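Local coordinates for hypothetical protein NMB0488 (Neisseria meningitidis, PDB 2GKP), which is of unknown function but belongs to the CdiI family and is therefore probably an immunity protein that neutralises a contact-dependent growth inhibition toxin, at residues N19-T27 / H38-T49; D48-L59 / P152-K160. One frame throughout, in Å; residues are numbered along the deposited sequence. Where two conformers were deposited one is given.

How the interactions relate
Reading from the N terminus, interaction 1 comes first: N19-T27 is met by H38-T49, which closes the short loop of a beta hairpin. After strand 34-45 the chain turns through P46-T49, of which D48 and T49 belong to both contacts, and enters helix 51-63. Interaction 2 opens there and closes a much longer loop, 92 residues between its segments, when helix 152-164 comes back at the C-terminal end. The two loops are in series along the chain; neither encloses the other. Helix 51-63 joins them physically: T57 lies on H43 and I25 of the hairpin, G55 and L59 meet helix 152-164, and V58 touches both I25 and L159.

Interaction 1 (N19-T27 / H38-T49); sequences NERALIIQT and HLYPPHILPLDT
Q26 reaches Y40 because its CG stands anti to the backbone N (chi1 178°) and the chain then bends at chi2 (66°), laying the amide alongside the ring of P42. L47, with CG anti to its carbonyl carbon, sends CD2 back over the turn before strand 23-27, 3.4 Å from N19 O and 3.6 Å from L23 CD2. Between these two ends the strands pair antiparallel. L23 and L45 exchange two backbone bonds, as do I25 and H43; H43 N to I25 O is 2.9 Å and almost straight. I24 and I44 form the non-hydrogen-bonded pair between them.

The Q26 amide is fixed by its own NH2 group: NE2 gives one bond to Y40 O (3.0 Å), arriving 32° out of that carbonyl's plane, and another to T27 O, in plane and on a lone pair. OE1 lies 2.7 Å from a water that also bonds H38 ND1, in plane at the imidazole edge, and is near Y40 O; its protons cannot serve every acceptor around it. A bound sodium ion is about 4 Å from the Q26 side chain. A second water links T27 N to P41 O, bridging the strands at the break in strand 34-45; direct pairing resumes between T27 and D37. T27 lays CG2 3.7 Å from Y40 CD2, while its OG1 bonds to A61 O of helix 51-63.

The two faces have different cover. I24 CG2 packs beside P42 CB, and helix 81-99 lies over that side, with L95 on I24 and W91 on P42. L23, I25, H43 and L45 point the other way, and helix 51-63 covers I25 and H43. At the far end T49 N and OG1 both bond P46 O, closing a type I turn. The whole is an antiparallel beta hairpin, with strand 34-45 at the sheet edge, since strand 23-30 also pairs with strand 11-18.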
loop_
_atom_site.group_PDB
_atom_site.type_symbol
_atom_site.label_atom_id
_atom_site.label_comp_id
_atom_site.label_asym_id
_atom_site.label_seq_id
_atom_site.Cartn_x
_atom_site.Cartn_y
_atom_site.Cartn_z
ATOM N N ASN A 19 11.407 -4.244 -0.684
ATOM C CA ASN A 19 12.325 -5.371 -0.868
ATOM C C ASN A 19 13.751 -4.855 -0.843
ATOM O O ASN A 19 13.985 -3.729 -0.376
ATOM C CB ASN A 19 11.942 -6.233 -2.109
ATOM C CG ASN A 19 12.158 -5.533 -3.454
ATOM O OD1 ASN A 19 11.766 -6.070 -4.536
ATOM N ND2 ASN A 19 12.812 -4.379 -3.421
ATOM N N GLU A 20 14.706 -5.662 -1.301
ATOM C CA GLU A 20 16.080 -5.202 -1.179
ATOM C C GLU A 20 16.446 -4.098 -2.169
ATOM O O GLU A 20 17.572 -3.573 -2.108
ATOM C CB GLU A 20 17.085 -6.375 -1.294
ATOM C CG GLU A 20 17.309 -6.943 -2.716
ATOM C CD GLU A 20 16.170 -7.782 -3.258
ATOM O OE1 GLU A 20 15.212 -8.107 -2.497
ATOM O OE2 GLU A 20 16.276 -8.135 -4.460
ATOM N N ARG A 21 15.534 -3.743 -3.085
ATOM C CA ARG A 21 15.845 -2.660 -4.046
ATOM C C ARG A 21 15.028 -1.394 -3.871
ATOM O O ARG A 21 15.448 -0.360 -4.350
ATOM C CB ARG A 21 15.743 -3.135 -5.465
ATOM C CG ARG A 21 16.817 -4.166 -5.815
ATOM C CD ARG A 21 16.825 -4.507 -7.308
ATOM N NE ARG A 21 17.678 -5.699 -7.466
ATOM C CZ ARG A 21 17.708 -6.512 -8.523
ATOM N NH1 ARG A 21 17.023 -6.215 -9.620
ATOM N NH2 ARG A 21 18.446 -7.619 -8.444
ATOM N N ALA A 22 13.848 -1.469 -3.237
ATOM C CA ALA A 22 12.980 -0.312 -3.236
ATOM C C ALA A 22 11.913 -0.377 -2.191
ATOM O O ALA A 22 11.515 -1.468 -1.741
ATOM C CB ALA A 22 12.293 -0.181 -4.603
ATOM N N LEU A 23 11.414 0.810 -1.860
ATOM C CA LEU A 23 10.082 0.991 -1.247
ATOM C C LEU A 23 9.063 1.273 -2.360
ATOM O O LEU A 23 9.417 1.929 -3.335
ATOM C CB LEU A 23 10.082 2.168 -0.261
ATOM C CG LEU A 23 11.281 2.273 0.679
ATOM C CD1 LEU A 23 11.146 3.516 1.555
ATOM C CD2 LEU A 23 11.373 1.019 1.549
ATOM N N ILE A 24 7.843 0.737 -2.234
ATOM C CA ILE A 24 6.846 0.822 -3.294
ATOM C C ILE A 24 5.540 1.210 -2.608
ATOM O O ILE A 24 4.957 0.428 -1.862
ATOM C CB ILE A 24 6.722 -0.523 -4.049
ATOM C CG1 ILE A 24 8.107 -1.033 -4.503
ATOM C CG2 ILE A 24 5.762 -0.334 -5.226
ATOM C CD1 ILE A 24 8.275 -2.507 -4.433
ATOM N N ILE A 25 5.091 2.450 -2.837
ATOM C CA ILE A 25 3.922 2.974 -2.139
ATOM C C ILE A 25 2.769 2.992 -3.137
ATOM O O ILE A 25 2.916 3.424 -4.292
ATOM C CB ILE A 25 4.172 4.401 -1.630
ATOM C CG1 ILE A 25 5.322 4.454 -0.632
ATOM C CG2 ILE A 25 2.893 4.970 -1.039
ATOM C CD1 ILE A 25 5.358 3.411 0.297
ATOM N N GLN A 26 1.617 2.502 -2.701
ATOM C CA GLN A 26 0.521 2.304 -3.623
ATOM C C GLN A 26 -0.815 2.741 -3.029
ATOM O O GLN A 26 -1.176 2.298 -1.942
ATOM C CB GLN A 26 0.465 0.781 -3.927
ATOM C CG GLN A 26 -0.639 0.295 -4.842
ATOM C CD GLN A 26 -0.448 0.837 -6.234
ATOM O OE1 GLN A 26 0.617 0.657 -6.844
ATOM N NE2 GLN A 26 -1.467 1.485 -6.744
ATOM N N THR A 27 -1.606 3.498 -3.789
ATOM C CA THR A 27 -3.013 3.738 -3.422
ATOM C C THR A 27 -3.838 2.450 -3.533
ATOM O O THR A 27 -3.665 1.695 -4.486
ATOM C CB THR A 27 -3.628 4.761 -4.403
ATOM O OG1 THR A 27 -2.971 6.008 -4.192
ATOM C CG2 THR A 27 -5.139 4.963 -4.154
ATOM N N HIS A 38 -4.562 -0.149 -9.405
ATOM C CA HIS A 38 -3.544 0.084 -10.432
ATOM C C HIS A 38 -3.903 1.232 -11.379
ATOM O O HIS A 38 -3.154 1.521 -12.310
ATOM C CB HIS A 38 -3.193 -1.229 -11.151
ATOM C CG HIS A 38 -2.698 -2.283 -10.217
ATOM N ND1 HIS A 38 -1.588 -2.110 -9.420
ATOM C CD2 HIS A 38 -3.218 -3.491 -9.885
ATOM C CE1 HIS A 38 -1.423 -3.179 -8.657
ATOM N NE2 HIS A 38 -2.393 -4.037 -8.927
ATOM N N LEU A 39 -5.007 1.925 -11.120
ATOM C CA LEU A 39 -5.225 3.202 -11.790
ATOM C C LEU A 39 -4.103 4.193 -11.424
ATOM O O LEU A 39 -3.692 5.049 -12.216
ATOM C CB LEU A 39 -6.585 3.779 -11.409
ATOM C CG LEU A 39 -6.925 5.166 -11.932
ATOM C CD1 LEU A 39 -6.906 5.191 -13.469
ATOM C CD2 LEU A 39 -8.275 5.603 -11.450
ATOM N N TYR A 40 -3.608 4.044 -10.210
ATOM C CA TYR A 40 -2.550 4.906 -9.689
ATOM C C TYR A 40 -1.233 4.120 -9.797
ATOM O O TYR A 40 -1.157 2.985 -9.326
ATOM C CB TYR A 40 -2.900 5.327 -8.256
ATOM C CG TYR A 40 -4.223 6.007 -8.174
ATOM C CD1 TYR A 40 -4.387 7.352 -8.554
ATOM C CD2 TYR A 40 -5.348 5.292 -7.786
ATOM C CE1 TYR A 40 -5.637 7.945 -8.531
ATOM C CE2 TYR A 40 -6.594 5.891 -7.750
ATOM C CZ TYR A 40 -6.730 7.203 -8.105
ATOM O OH TYR A 40 -7.975 7.769 -8.068
ATOM N N PRO A 41 -0.199 4.677 -10.465
ATOM C CA PRO A 41 1.005 3.856 -10.571
ATOM C C PRO A 41 1.723 3.786 -9.233
ATOM O O PRO A 41 1.549 4.680 -8.410
ATOM C CB PRO A 41 1.866 4.617 -11.591
ATOM C CG PRO A 41 1.431 6.008 -11.465
ATOM C CD PRO A 41 -0.047 5.955 -11.183
ATOM N N PRO A 42 2.520 2.730 -9.026
ATOM C CA PRO A 42 3.268 2.681 -7.799
ATOM C C PRO A 42 4.288 3.824 -7.737
ATOM O O PRO A 42 4.841 4.227 -8.757
ATOM C CB PRO A 42 4.052 1.366 -7.917
ATOM C CG PRO A 42 3.490 0.615 -8.930
ATOM C CD PRO A 42 2.830 1.574 -9.886
ATOM N N HIS A 43 4.538 4.312 -6.534
ATOM C CA HIS A 43 5.582 5.292 -6.311
ATOM C C HIS A 43 6.798 4.595 -5.730
ATOM O O HIS A 43 6.710 4.053 -4.630
ATOM C CB HIS A 43 5.061 6.331 -5.323
ATOM C CG HIS A 43 5.766 7.638 -5.383
ATOM N ND1 HIS A 43 7.119 7.781 -5.173
ATOM C CD2 HIS A 43 5.280 8.888 -5.577
ATOM C CE1 HIS A 43 7.442 9.059 -5.259
ATOM N NE2 HIS A 43 6.344 9.750 -5.513
ATOM N N ILE A 44 7.901 4.580 -6.480
ATOM C CA ILE A 44 9.100 3.882 -6.058
ATOM C C ILE A 44 10.056 4.829 -5.368
ATOM O O ILE A 44 10.242 5.937 -5.842
ATOM C CB ILE A 44 9.802 3.230 -7.289
ATOM C CG1 ILE A 44 8.863 2.154 -7.862
ATOM C CG2 ILE A 44 11.224 2.701 -6.919
ATOM C CD1 ILE A 44 9.331 1.539 -9.169
ATOM N N LEU A 45 10.626 4.392 -4.247
ATOM C CA LEU A 45 11.530 5.233 -3.466
ATOM C C LEU A 45 12.747 4.441 -3.022
ATOM O O LEU A 45 12.683 3.230 -2.916
ATOM C CB LEU A 45 10.857 5.724 -2.164
ATOM C CG LEU A 45 9.694 6.710 -2.313
ATOM C CD1 LEU A 45 9.052 6.928 -0.967
ATOM C CD2 LEU A 45 10.207 8.054 -2.846
ATOM N N PRO A 46 13.884 5.128 -2.781
ATOM C CA PRO A 46 15.042 4.446 -2.185
ATOM C C PRO A 46 14.784 4.018 -0.751
ATOM O O PRO A 46 13.933 4.588 -0.059
ATOM C CB PRO A 46 16.166 5.485 -2.255
ATOM C CG PRO A 46 15.382 6.816 -2.234
ATOM C CD PRO A 46 14.114 6.560 -3.044
ATOM N N LEU A 47 15.534 3.027 -0.300
ATOM C CA LEU A 47 15.229 2.421 1.017
ATOM C C LEU A 47 15.446 3.340 2.201
ATOM O O LEU A 47 14.799 3.172 3.227
ATOM C CB LEU A 47 16.054 1.164 1.209
ATOM C CG LEU A 47 15.841 0.021 0.240
ATOM C CD1 LEU A 47 16.720 -1.165 0.618
ATOM C CD2 LEU A 47 14.406 -0.387 0.241
ATOM N N ASP A 48 16.353 4.278 2.071
ATOM C CA ASP A 48 16.635 5.219 3.170
ATOM C C ASP A 48 16.057 6.591 2.918
ATOM O O ASP A 48 16.577 7.598 3.428
ATOM C CB ASP A 48 18.138 5.266 3.494
ATOM C CG ASP A 48 18.966 5.740 2.338
ATOM O OD1 ASP A 48 18.460 5.848 1.214
ATOM O OD2 ASP A 48 20.168 6.006 2.546
ATOM N N THR A 49 14.946 6.623 2.189
ATOM C CA THR A 49 14.183 7.849 2.007
ATOM C C THR A 49 13.929 8.477 3.356
ATOM O O THR A 49 13.653 7.769 4.315
ATOM C CB THR A 49 12.844 7.522 1.374
ATOM O OG1 THR A 49 13.079 7.003 0.088
ATOM C CG2 THR A 49 12.017 8.782 1.188
HETATM O O HOH W 1 0.069 0.112 -9.474
HETATM O O HOH W 2 -0.180 4.598 -6.084
#

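Interaction 2 (D48-L59 / P152-K160); sequences DTDNETLGTTVL and PEEIGAGLK
N51 and P152 interlock two helices as knobs into holes, in a near-perpendicular crossing (91°) whose axes come within 6.5 Å. The N51 side chain sits among E153, G156, A157 and K160; the P152 ring sits among E52, G55, T56 and L59, with CB 3.4 Å from T56 OG1.

Such closeness depends on two glycines facing each other. With no side chain on either, the backbones make CA-H...O contacts: G55 CA to P152 O at 3.2 Å and G156 CA to N51 O at 3.5 Å.

Apolar packing fills the side toward the sheet. V58 CG2 and L159 CD1 meet tip to tip at 3.7 Å, L54 CD2 rests on L159 CB and K160 CG, and L59 crosses I155 at about a right angle. I25 of strand 23-30 backs L54 and V58, and I125 of strand 122-132 backs L159.

Polar contacts gather at the start of helix 51-63. D50 is its N-cap, OD2 accepting from T53 N and OD1 from T53 OG1. Extended beyond CG, the K160 chain passes N51 OD1 and delivers NZ to T49 O at 2.7 Å, nearly in line with the carbonyl bond (165°).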
loop_
_atom_site.group_PDB
_atom_site.type_symbol
_atom_site.label_atom_id
_atom_site.label_comp_id
_atom_site.label_asym_id
_atom_site.label_seq_id
_atom_site.Cartn_x
_atom_site.Cartn_y
_atom_site.Cartn_z
ATOM N N ASP A 48 16.353 4.278 2.071
ATOM C CA ASP A 48 16.635 5.219 3.170
ATOM C C ASP A 48 16.057 6.591 2.918
ATOM O O ASP A 48 16.577 7.598 3.428
ATOM C CB ASP A 48 18.138 5.266 3.494
ATOM C CG ASP A 48 18.966 5.740 2.338
ATOM O OD1 ASP A 48 18.460 5.848 1.214
ATOM O OD2 ASP A 48 20.168 6.006 2.546
ATOM N N THR A 49 14.946 6.623 2.189
ATOM C CA THR A 49 14.183 7.849 2.007
ATOM C C THR A 49 13.929 8.477 3.356
ATOM O O THR A 49 13.653 7.769 4.315
ATOM C CB THR A 49 12.844 7.522 1.374
ATOM O OG1 THR A 49 13.079 7.003 0.088
ATOM C CG2 THR A 49 12.017 8.782 1.188
ATOM N N ASP A 50 14.000 9.805 3.415
ATOM C CA ASP A 50 13.770 10.447 4.678
ATOM C C ASP A 50 12.323 10.298 5.131
ATOM O O ASP A 50 11.419 10.084 4.309
ATOM C CB ASP A 50 14.185 11.910 4.612
ATOM C CG ASP A 50 13.244 12.723 3.830
ATOM O OD1 ASP A 50 13.384 12.824 2.593
ATOM O OD2 ASP A 50 12.360 13.309 4.491
ATOM N N ASN A 51 12.122 10.356 6.435
ATOM C CA ASN A 51 10.775 10.164 6.987
ATOM C C ASN A 51 9.751 11.161 6.418
ATOM O O ASN A 51 8.621 10.781 6.135
ATOM C CB ASN A 51 10.823 10.229 8.493
ATOM C CG ASN A 51 11.473 8.992 9.092
ATOM O OD1 ASN A 51 11.673 8.016 8.386
ATOM N ND2 ASN A 51 11.783 9.023 10.372
ATOM N N GLU A 52 10.138 12.423 6.236
ATOM C CA GLU A 52 9.179 13.388 5.707
ATOM C C GLU A 52 8.702 13.021 4.283
ATOM O O GLU A 52 7.483 13.128 3.992
ATOM C CB GLU A 52 9.748 14.815 5.840
ATOM C CG GLU A 52 8.720 15.942 5.758
ATOM C CD GLU A 52 8.388 16.287 4.323
ATOM O OE1 GLU A 52 9.211 15.940 3.458
ATOM O OE2 GLU A 52 7.331 16.903 4.044
ATOM N N THR A 53 9.595 12.513 3.425
ATOM C CA THR A 53 9.219 12.135 2.069
ATOM C C THR A 53 8.344 10.874 2.131
ATOM O O THR A 53 7.360 10.756 1.393
ATOM C CB THR A 53 10.482 11.884 1.163
ATOM O OG1 THR A 53 11.266 13.085 1.123
ATOM C CG2 THR A 53 10.084 11.527 -0.263
ATOM N N LEU A 54 8.699 9.934 2.991
ATOM C CA LEU A 54 7.933 8.701 3.096
ATOM C C LEU A 54 6.518 9.008 3.638
ATOM O O LEU A 54 5.506 8.551 3.064
ATOM C CB LEU A 54 8.652 7.712 4.015
ATOM C CG LEU A 54 7.964 6.355 4.282
ATOM C CD1 LEU A 54 7.593 5.676 2.929
ATOM C CD2 LEU A 54 8.759 5.449 5.211
ATOM N N GLY A 55 6.430 9.812 4.695
ATOM C CA GLY A 55 5.097 10.217 5.210
ATOM C C GLY A 55 4.240 10.953 4.174
ATOM O O GLY A 55 3.039 10.634 3.950
ATOM N N THR A 56 4.831 11.940 3.504
ATOM C CA THR A 56 4.108 12.671 2.451
ATOM C C THR A 56 3.646 11.779 1.314
ATOM O O THR A 56 2.539 11.936 0.785
ATOM C CB THR A 56 4.982 13.839 1.940
ATOM O OG1 THR A 56 5.186 14.742 3.026
ATOM C CG2 THR A 56 4.359 14.588 0.762
ATOM N N THR A 57 4.504 10.853 0.898
ATOM C CA THR A 57 4.137 9.994 -0.216
ATOM C C THR A 57 2.962 9.103 0.182
ATOM O O THR A 57 2.068 8.900 -0.615
ATOM C CB THR A 57 5.371 9.130 -0.666
ATOM O OG1 THR A 57 6.446 10.032 -0.971
ATOM C CG2 THR A 57 5.055 8.284 -1.889
ATOM N N VAL A 58 2.973 8.566 1.402
ATOM C CA VAL A 58 1.857 7.713 1.838
ATOM C C VAL A 58 0.589 8.548 2.019
ATOM O O VAL A 58 -0.510 8.130 1.587
ATOM C CB VAL A 58 2.229 6.891 3.093
ATOM C CG1 VAL A 58 0.994 6.239 3.713
ATOM C CG2 VAL A 58 3.222 5.819 2.679
ATOM N N LEU A 59 0.717 9.755 2.566
ATOM C CA LEU A 59 -0.487 10.643 2.617
ATOM C C LEU A 59 -1.062 10.940 1.224
ATOM O O LEU A 59 -2.305 10.956 1.030
ATOM C CB LEU A 59 -0.201 11.945 3.374
ATOM C CG LEU A 59 0.012 11.762 4.870
ATOM C CD1 LEU A 59 0.675 13.020 5.455
ATOM C CD2 LEU A 59 -1.310 11.472 5.601
ATOM N N PRO A 152 3.964 14.648 8.625
ATOM C CA PRO A 152 4.471 13.680 7.669
ATOM C C PRO A 152 5.718 12.960 8.153
ATOM O O PRO A 152 5.852 11.762 7.893
ATOM C CB PRO A 152 4.745 14.521 6.417
ATOM C CG PRO A 152 3.697 15.614 6.490
ATOM C CD PRO A 152 3.586 15.923 7.968
ATOM N N GLU A 153 6.618 13.663 8.845
ATOM C CA GLU A 153 7.834 13.002 9.342
ATOM C C GLU A 153 7.556 11.942 10.420
ATOM O O GLU A 153 8.138 10.850 10.361
ATOM C CB GLU A 153 8.867 14.035 9.790
ATOM C CG GLU A 153 10.280 13.538 9.760
ATOM C CD GLU A 153 10.831 13.106 11.125
ATOM O OE1 GLU A 153 10.056 12.785 12.042
ATOM O OE2 GLU A 153 12.079 13.065 11.269
ATOM N N GLU A 154 6.650 12.209 11.343
ATOM C CA GLU A 154 6.218 11.254 12.333
ATOM C C GLU A 154 5.500 10.070 11.690
ATOM O O GLU A 154 5.674 8.917 12.112
ATOM C CB GLU A 154 5.302 11.941 13.326
ATOM C CG GLU A 154 6.114 12.869 14.220
ATOM C CD GLU A 154 5.251 13.768 15.025
ATOM O OE1 GLU A 154 4.030 13.825 14.823
ATOM O OE2 GLU A 154 5.820 14.473 15.876
ATOM N N ILE A 155 4.694 10.341 10.671
ATOM C CA ILE A 155 4.070 9.257 9.932
ATOM C C ILE A 155 5.136 8.375 9.270
ATOM O O ILE A 155 5.056 7.137 9.351
ATOM C CB ILE A 155 2.997 9.813 8.989
ATOM C CG1 ILE A 155 1.880 10.443 9.840
ATOM C CG2 ILE A 155 2.421 8.698 8.121
ATOM C CD1 ILE A 155 0.923 11.290 9.053
ATOM N N GLY A 156 6.152 8.982 8.660
ATOM C CA GLY A 156 7.253 8.219 8.055
ATOM C C GLY A 156 7.962 7.340 9.064
ATOM O O GLY A 156 8.265 6.161 8.761
ATOM N N ALA A 157 8.204 7.870 10.270
ATOM C CA ALA A 157 8.807 7.074 11.334
ATOM C C ALA A 157 7.946 5.857 11.685
ATOM O O ALA A 157 8.464 4.733 11.918
ATOM C CB ALA A 157 9.160 7.930 12.599
ATOM N N GLY A 158 6.636 6.062 11.766
ATOM C CA GLY A 158 5.762 4.965 12.132
ATOM C C GLY A 158 5.670 3.955 10.998
ATOM O O GLY A 158 5.556 2.760 11.238
ATOM N N LEU A 159 5.783 4.411 9.761
ATOM C CA LEU A 159 5.811 3.467 8.629
ATOM C C LEU A 159 7.032 2.566 8.676
ATOM O O LEU A 159 6.931 1.343 8.452
ATOM C CB LEU A 159 5.768 4.206 7.289
ATOM C CG LEU A 159 4.419 4.914 7.085
ATOM C CD1 LEU A 159 4.555 6.104 6.147
ATOM C CD2 LEU A 159 3.434 3.909 6.540
ATOM N N LYS A 160 8.195 3.172 8.944
ATOM C CA LYS A 160 9.437 2.408 9.010
ATOM C C LYS A 160 9.396 1.433 10.189
ATOM O O LYS A 160 9.896 0.298 10.093
ATOM C CB LYS A 160 10.627 3.377 9.123
ATOM C CG LYS A 160 10.870 4.071 7.810
ATOM C CD LYS A 160 12.206 4.807 7.798
ATOM C CE LYS A 160 12.339 5.741 6.603
ATOM N NZ LYS A 160 13.641 6.528 6.666
#